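Local coordinates for protein tail assembly chaperone (Enterobacteria phage HK97, PDB 2OB9) that probably acts as a chaperone in phage tail assembly, with a spiral structure conserved among highly diverged tail assembly chaperones, at residues H20-V25 and K32-E37; R36-E41 and I77-D82. One frame throughout, in Å; residues are numbered along the deposited sequence.

Interaction 1: residues H20-V25 and K32-E37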
loop_
_atom_site.group_PDB
_atom_site.type_symbol
_atom_site.label_atom_id
_atom_site.label_comp_id
_atom_site.label_asym_id
_atom_site.label_seq_id
_atom_site.Cartn_x
_atom_site.Cartn_y
_atom_site.Cartn_z
ATOM N N HIS A 20 -34.461 -16.840 7.809
ATOM C CA HIS A 20 -34.311 -18.119 8.489
ATOM C C HIS A 20 -35.189 -19.157 7.820
ATOM O O HIS A 20 -36.100 -18.800 7.091
ATOM C CB HIS A 20 -34.626 -18.001 9.986
ATOM C CG HIS A 20 -36.028 -17.551 10.293
ATOM N ND1 HIS A 20 -37.014 -18.412 10.757
ATOM C CD2 HIS A 20 -36.600 -16.323 10.237
ATOM C CE1 HIS A 20 -38.128 -17.734 10.953
ATOM N NE2 HIS A 20 -37.911 -16.470 10.635
ATOM N N LYS A 21 -34.897 -20.436 8.055
ATOM C CA LYS A 21 -35.725 -21.513 7.516
ATOM C C LYS A 21 -35.641 -22.785 8.360
ATOM O O LYS A 21 -34.712 -22.966 9.135
ATOM C CB LYS A 21 -35.371 -21.813 6.037
ATOM C CG LYS A 21 -33.873 -22.012 5.759
ATOM C CD LYS A 21 -33.671 -22.530 4.338
ATOM C CE LYS A 21 -32.277 -23.097 4.177
ATOM N NZ LYS A 21 -31.324 -22.193 3.456
ATOM N N THR A 22 -36.634 -23.653 8.197
ATOM C CA THR A 22 -36.608 -24.962 8.783
ATOM C C THR A 22 -36.009 -25.942 7.804
ATOM O O THR A 22 -36.404 -26.011 6.641
ATOM C CB THR A 22 -37.999 -25.400 9.233
ATOM O OG1 THR A 22 -38.474 -24.475 10.219
ATOM C CG2 THR A 22 -37.946 -26.793 9.873
ATOM N N VAL A 23 -35.036 -26.689 8.304
ATOM C CA VAL A 23 -34.290 -27.691 7.575
ATOM C C VAL A 23 -34.392 -29.030 8.354
ATOM O O VAL A 23 -34.203 -29.066 9.564
ATOM C CB VAL A 23 -32.791 -27.227 7.429
ATOM C CG1 VAL A 23 -31.868 -28.358 7.014
ATOM C CG2 VAL A 23 -32.701 -26.115 6.450
ATOM N N VAL A 24 -34.728 -30.105 7.638
ATOM C CA VAL A 24 -34.585 -31.465 8.146
ATOM C C VAL A 24 -33.134 -31.903 7.961
ATOM O O VAL A 24 -32.535 -31.667 6.894
ATOM C CB VAL A 24 -35.523 -32.453 7.417
ATOM C CG1 VAL A 24 -35.183 -33.909 7.787
ATOM C CG2 VAL A 24 -36.961 -32.139 7.737
ATOM N N VAL A 25 -32.552 -32.520 8.991
ATOM C CA VAL A 25 -31.207 -33.053 8.848
ATOM C C VAL A 25 -31.140 -34.585 8.954
ATOM O O VAL A 25 -31.056 -35.141 10.043
ATOM C CB VAL A 25 -30.102 -32.175 9.570
ATOM C CG1 VAL A 25 -30.664 -31.263 10.673
ATOM C CG2 VAL A 25 -28.779 -32.930 9.914
ATOM N N LYS A 32 -35.412 -31.665 12.830
ATOM C CA LYS A 32 -35.505 -30.365 12.216
ATOM C C LYS A 32 -34.741 -29.373 13.080
ATOM O O LYS A 32 -34.772 -29.458 14.313
ATOM C CB LYS A 32 -36.950 -29.876 12.085
ATOM C CG LYS A 32 -37.868 -30.681 11.213
ATOM C CD LYS A 32 -39.333 -30.217 11.454
ATOM C CE LYS A 32 -40.020 -31.103 12.541
ATOM N NZ LYS A 32 -41.326 -30.560 13.128
ATOM N N VAL A 33 -34.034 -28.459 12.405
ATOM C CA VAL A 33 -33.343 -27.337 13.018
ATOM C C VAL A 33 -33.826 -26.109 12.265
ATOM O O VAL A 33 -34.490 -26.226 11.234
ATOM C CB VAL A 33 -31.769 -27.449 12.905
ATOM C CG1 VAL A 33 -31.283 -28.743 13.533
ATOM C CG2 VAL A 33 -31.247 -27.278 11.419
ATOM N N VAL A 34 -33.522 -24.939 12.807
ATOM C CA VAL A 34 -33.776 -23.686 12.146
ATOM C C VAL A 34 -32.418 -23.063 11.850
ATOM O O VAL A 34 -31.552 -22.980 12.706
ATOM C CB VAL A 34 -34.669 -22.752 13.024
ATOM C CG1 VAL A 34 -34.641 -21.320 12.499
ATOM C CG2 VAL A 34 -36.122 -23.268 13.098
ATOM N N LEU A 35 -32.229 -22.679 10.607
ATOM C CA LEU A 35 -31.042 -21.980 10.168
ATOM C C LEU A 35 -31.399 -20.511 9.945
ATOM O O LEU A 35 -32.362 -20.195 9.243
ATOM C CB LEU A 35 -30.527 -22.585 8.824
ATOM C CG LEU A 35 -30.013 -24.037 8.820
ATOM C CD1 LEU A 35 -29.417 -24.411 7.465
ATOM C CD2 LEU A 35 -28.997 -24.320 9.965
ATOM N N ARG A 36 -30.606 -19.631 10.543
ATOM C CA ARG A 36 -30.772 -18.192 10.402
ATOM C C ARG A 36 -29.507 -17.629 9.742
ATOM O O ARG A 36 -28.465 -18.209 9.884
ATOM C CB ARG A 36 -31.052 -17.549 11.786
ATOM C CG ARG A 36 -29.838 -17.372 12.683
ATOM C CD ARG A 36 -30.285 -16.469 13.783
ATOM N NE ARG A 36 -29.497 -16.284 15.002
ATOM C CZ ARG A 36 -28.266 -15.788 15.073
ATOM N NH1 ARG A 36 -27.554 -15.576 13.956
ATOM N NH2 ARG A 36 -27.708 -15.563 16.285
ATOM N N GLU A 37 -29.619 -16.544 8.979
ATOM C CA GLU A 37 -28.454 -15.806 8.527
ATOM C C GLU A 37 -27.634 -15.344 9.760
ATOM O O GLU A 37 -28.186 -15.214 10.834
ATOM C CB GLU A 37 -28.875 -14.609 7.680
ATOM C CG GLU A 37 -29.567 -13.517 8.467
ATOM C CD GLU A 37 -29.990 -12.380 7.573
ATOM O OE1 GLU A 37 -29.101 -11.830 6.890
ATOM O OE2 GLU A 37 -31.193 -12.029 7.569
#

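Interaction 2: residues R36-E41 and I77-D82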
loop_
_atom_site.group_PDB
_atom_site.type_symbol
_atom_site.label_atom_id
_atom_site.label_comp_id
_atom_site.label_asym_id
_atom_site.label_seq_id
_atom_site.Cartn_x
_atom_site.Cartn_y
_atom_site.Cartn_z
ATOM N N ARG A 36 -30.606 -19.631 10.543
ATOM C CA ARG A 36 -30.772 -18.192 10.402
ATOM C C ARG A 36 -29.507 -17.629 9.742
ATOM O O ARG A 36 -28.465 -18.209 9.884
ATOM C CB ARG A 36 -31.052 -17.549 11.786
ATOM C CG ARG A 36 -29.838 -17.372 12.683
ATOM C CD ARG A 36 -30.285 -16.469 13.783
ATOM N NE ARG A 36 -29.497 -16.284 15.002
ATOM C CZ ARG A 36 -28.266 -15.788 15.073
ATOM N NH1 ARG A 36 -27.554 -15.576 13.956
ATOM N NH2 ARG A 36 -27.708 -15.563 16.285
ATOM N N GLU A 37 -29.619 -16.544 8.979
ATOM C CA GLU A 37 -28.454 -15.806 8.527
ATOM C C GLU A 37 -27.634 -15.344 9.760
ATOM O O GLU A 37 -28.186 -15.214 10.834
ATOM C CB GLU A 37 -28.875 -14.609 7.680
ATOM C CG GLU A 37 -29.567 -13.517 8.467
ATOM C CD GLU A 37 -29.990 -12.380 7.573
ATOM O OE1 GLU A 37 -29.101 -11.830 6.890
ATOM O OE2 GLU A 37 -31.193 -12.029 7.569
ATOM N N PRO A 38 -26.311 -15.150 9.613
ATOM C CA PRO A 38 -25.548 -14.683 10.768
ATOM C C PRO A 38 -25.857 -13.261 11.173
ATOM O O PRO A 38 -26.225 -12.421 10.330
ATOM C CB PRO A 38 -24.088 -14.777 10.299
ATOM C CG PRO A 38 -24.139 -15.713 9.129
ATOM C CD PRO A 38 -25.433 -15.462 8.468
ATOM N N SER A 39 -25.691 -13.013 12.465
ATOM C CA SER A 39 -25.882 -11.717 13.013
ATOM C C SER A 39 -24.701 -10.869 12.584
ATOM O O SER A 39 -23.700 -11.394 12.085
ATOM C CB SER A 39 -26.042 -11.805 14.550
ATOM O OG SER A 39 -24.808 -11.683 15.221
ATOM N N GLY A 40 -24.817 -9.548 12.714
ATOM C CA GLY A 40 -23.653 -8.687 12.436
ATOM C C GLY A 40 -22.541 -8.816 13.470
ATOM O O GLY A 40 -21.404 -8.471 13.203
ATOM N N GLU A 41 -22.901 -9.305 14.660
ATOM C CA GLU A 41 -21.968 -9.642 15.758
ATOM C C GLU A 41 -21.199 -10.945 15.481
ATOM O O GLU A 41 -20.215 -11.253 16.166
ATOM C CB GLU A 41 -22.750 -9.799 17.074
ATOM C CG GLU A 41 -22.955 -8.489 17.847
ATOM C CD GLU A 41 -24.385 -8.266 18.333
ATOM O OE1 GLU A 41 -25.310 -9.035 17.944
ATOM O OE2 GLU A 41 -24.581 -7.287 19.097
ATOM N N ILE A 77 -21.924 -21.743 14.868
ATOM C CA ILE A 77 -22.501 -21.632 16.162
ATOM C C ILE A 77 -23.586 -20.556 16.166
ATOM O O ILE A 77 -24.553 -20.657 16.887
ATOM C CB ILE A 77 -21.396 -21.340 17.138
ATOM C CG1 ILE A 77 -20.695 -22.641 17.521
ATOM C CG2 ILE A 77 -21.880 -20.555 18.335
ATOM C CD1 ILE A 77 -19.268 -22.381 18.030
ATOM N N ASP A 78 -23.422 -19.551 15.324
ATOM C CA ASP A 78 -24.327 -18.457 15.282
ATOM C C ASP A 78 -25.537 -18.726 14.405
ATOM O O ASP A 78 -26.641 -18.251 14.681
ATOM C CB ASP A 78 -23.588 -17.227 14.778
ATOM C CG ASP A 78 -24.408 -15.955 14.946
ATOM O OD1 ASP A 78 -24.661 -15.552 16.111
ATOM O OD2 ASP A 78 -24.790 -15.395 13.896
ATOM N N VAL A 79 -25.357 -19.489 13.341
ATOM C CA VAL A 79 -26.486 -19.751 12.457
ATOM C C VAL A 79 -27.446 -20.829 12.927
ATOM O O VAL A 79 -28.583 -20.840 12.492
ATOM C CB VAL A 79 -26.042 -20.014 10.985
ATOM C CG1 VAL A 79 -25.159 -18.886 10.495
ATOM C CG2 VAL A 79 -25.369 -21.391 10.820
ATOM N N LEU A 80 -26.998 -21.730 13.799
ATOM C CA LEU A 80 -27.744 -22.966 14.098
ATOM C C LEU A 80 -28.642 -22.828 15.299
ATOM O O LEU A 80 -28.165 -22.580 16.407
ATOM C CB LEU A 80 -26.793 -24.173 14.334
ATOM C CG LEU A 80 -27.488 -25.537 14.523
ATOM C CD1 LEU A 80 -28.052 -26.018 13.175
ATOM C CD2 LEU A 80 -26.558 -26.606 15.145
ATOM N N CYS A 81 -29.939 -23.045 15.068
ATOM C CA CYS A 81 -30.973 -22.836 16.071
ATOM C C CYS A 81 -31.859 -24.070 16.161
ATOM O O CYS A 81 -31.939 -24.853 15.216
ATOM C CB CYS A 81 -31.809 -21.586 15.726
ATOM S SG CYS A 81 -30.923 -19.999 15.785
ATOM N N ASP A 82 -32.510 -24.244 17.304
ATOM C CA ASP A 82 -33.544 -25.257 17.450
ATOM C C ASP A 82 -34.887 -24.745 16.881
ATOM O O ASP A 82 -34.967 -23.608 16.446
ATOM C CB ASP A 82 -33.647 -25.733 18.909
ATOM C CG ASP A 82 -34.210 -24.670 19.870
ATOM O OD1 ASP A 82 -34.852 -23.715 19.449
ATOM O OD2 ASP A 82 -34.020 -24.804 21.088
#

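Interaction 1: residues H20-V25 and K32-E37
K32 lies across T22 and V24 where strands 20-25 and 31-36 form the antiparallel beta hairpin of this chaperone. From K32, CB reaches T22 CG2 at 3.9 Å; CG touches V24 CG2 and also T22 CG2; CD still meets T22 CG2 before a bend at chi3 (-93°) takes the amino end away from strand 20-25. The methyl of T22 can serve all three carbons because it stands anti to the backbone N, while OG1, beside that N, faces V34 CG2. On the same face the side chains of H20 and V34 lie side by side, with V34 CG1 4.1 Å from H20 ND1.

The other face carries K21, V23, V33 and L35. The side chains of V23 and L35 cross at an angle, V23 CG2 lying 3.8 Å from L35 CD1, and V25 CG1 meets V33 CG1 with the two side chains about perpendicular. Helix 103-113 packs on this side against V23, V25 and L35, and its Q111 carbonyl takes the ammonium of K21.

Two hydrogen-bonded pairs, K21 with L35 and V23 with V33, join the backbones through four bonds. The straightest is V23 N to V33 O (175°), its donor tilted 22° from the carbonyl plane.

Interaction 2: residues R36-E41 and I77-D82
R36 lays one face of its guanidinium over the backbone carbonyl of D78, with CZ only 3.0 Å from D78 O, while its two terminal nitrogens reach the carboxylate of the same residue. R36 NH1 binds D78 OD2 at 2.8 Å and R36 NH2 binds D78 OD1 at 3.1 Å, an end-on, two-nitrogen salt bridge. The guanidinium and carboxylate planes stand 78° apart, and both oxygens are met from above the carboxylate plane. An extended run from CG to NE carries the guanidinium to D78, past C81 SG, which lies 4.1 Å from R36 NE. F18 adds a cation-pi contact to R36.

D78 OD2 has a second donor: S39 N approaches nearly along the C-O axis at 2.9 Å, with an angle of 168° at the hydrogen. This ties the last turn of helix 61-79 to the N-cap of helix 40-49, where S39 OG accepts a weak capping bond from E41 N. With CG anti to the backbone N (chi1 -169°), the D78 carboxylate lies between the guanidinium of R36 and the backbone N of S39.

The side chains of P38 and V79 lie side by side, P38 CG 3.6 Å from V79 CG1, with L113 and A112 of helix 103-113 packing against P38 and V79 respectively. V79 CB also sits close to R36 O, and R36 N donates to V79 O at 3.1 Å.

Interactions 1 and 2 share R36 and E37, where strand 31-36 gives way to the lead-in of helix 40-49; their centres are about 10 Å apart. Strand 31-36 is the middle of the three-stranded antiparallel sheet: one edge pairs with strand 20-25 in interaction 1, the other with strand 80-81 of interaction 2. V34 O and C81 N, 2.9 Å apart, probably form a hydrogen bond across that second edge, and L35 CD2 packs on L80 CD1 at 3.8 Å. The carboxylate of E37 accepts from R19 N through OE2 and forms a salt bridge with R107 of a second subunit through OE1, while V33 and D82 both pack on L7 of a third subunit.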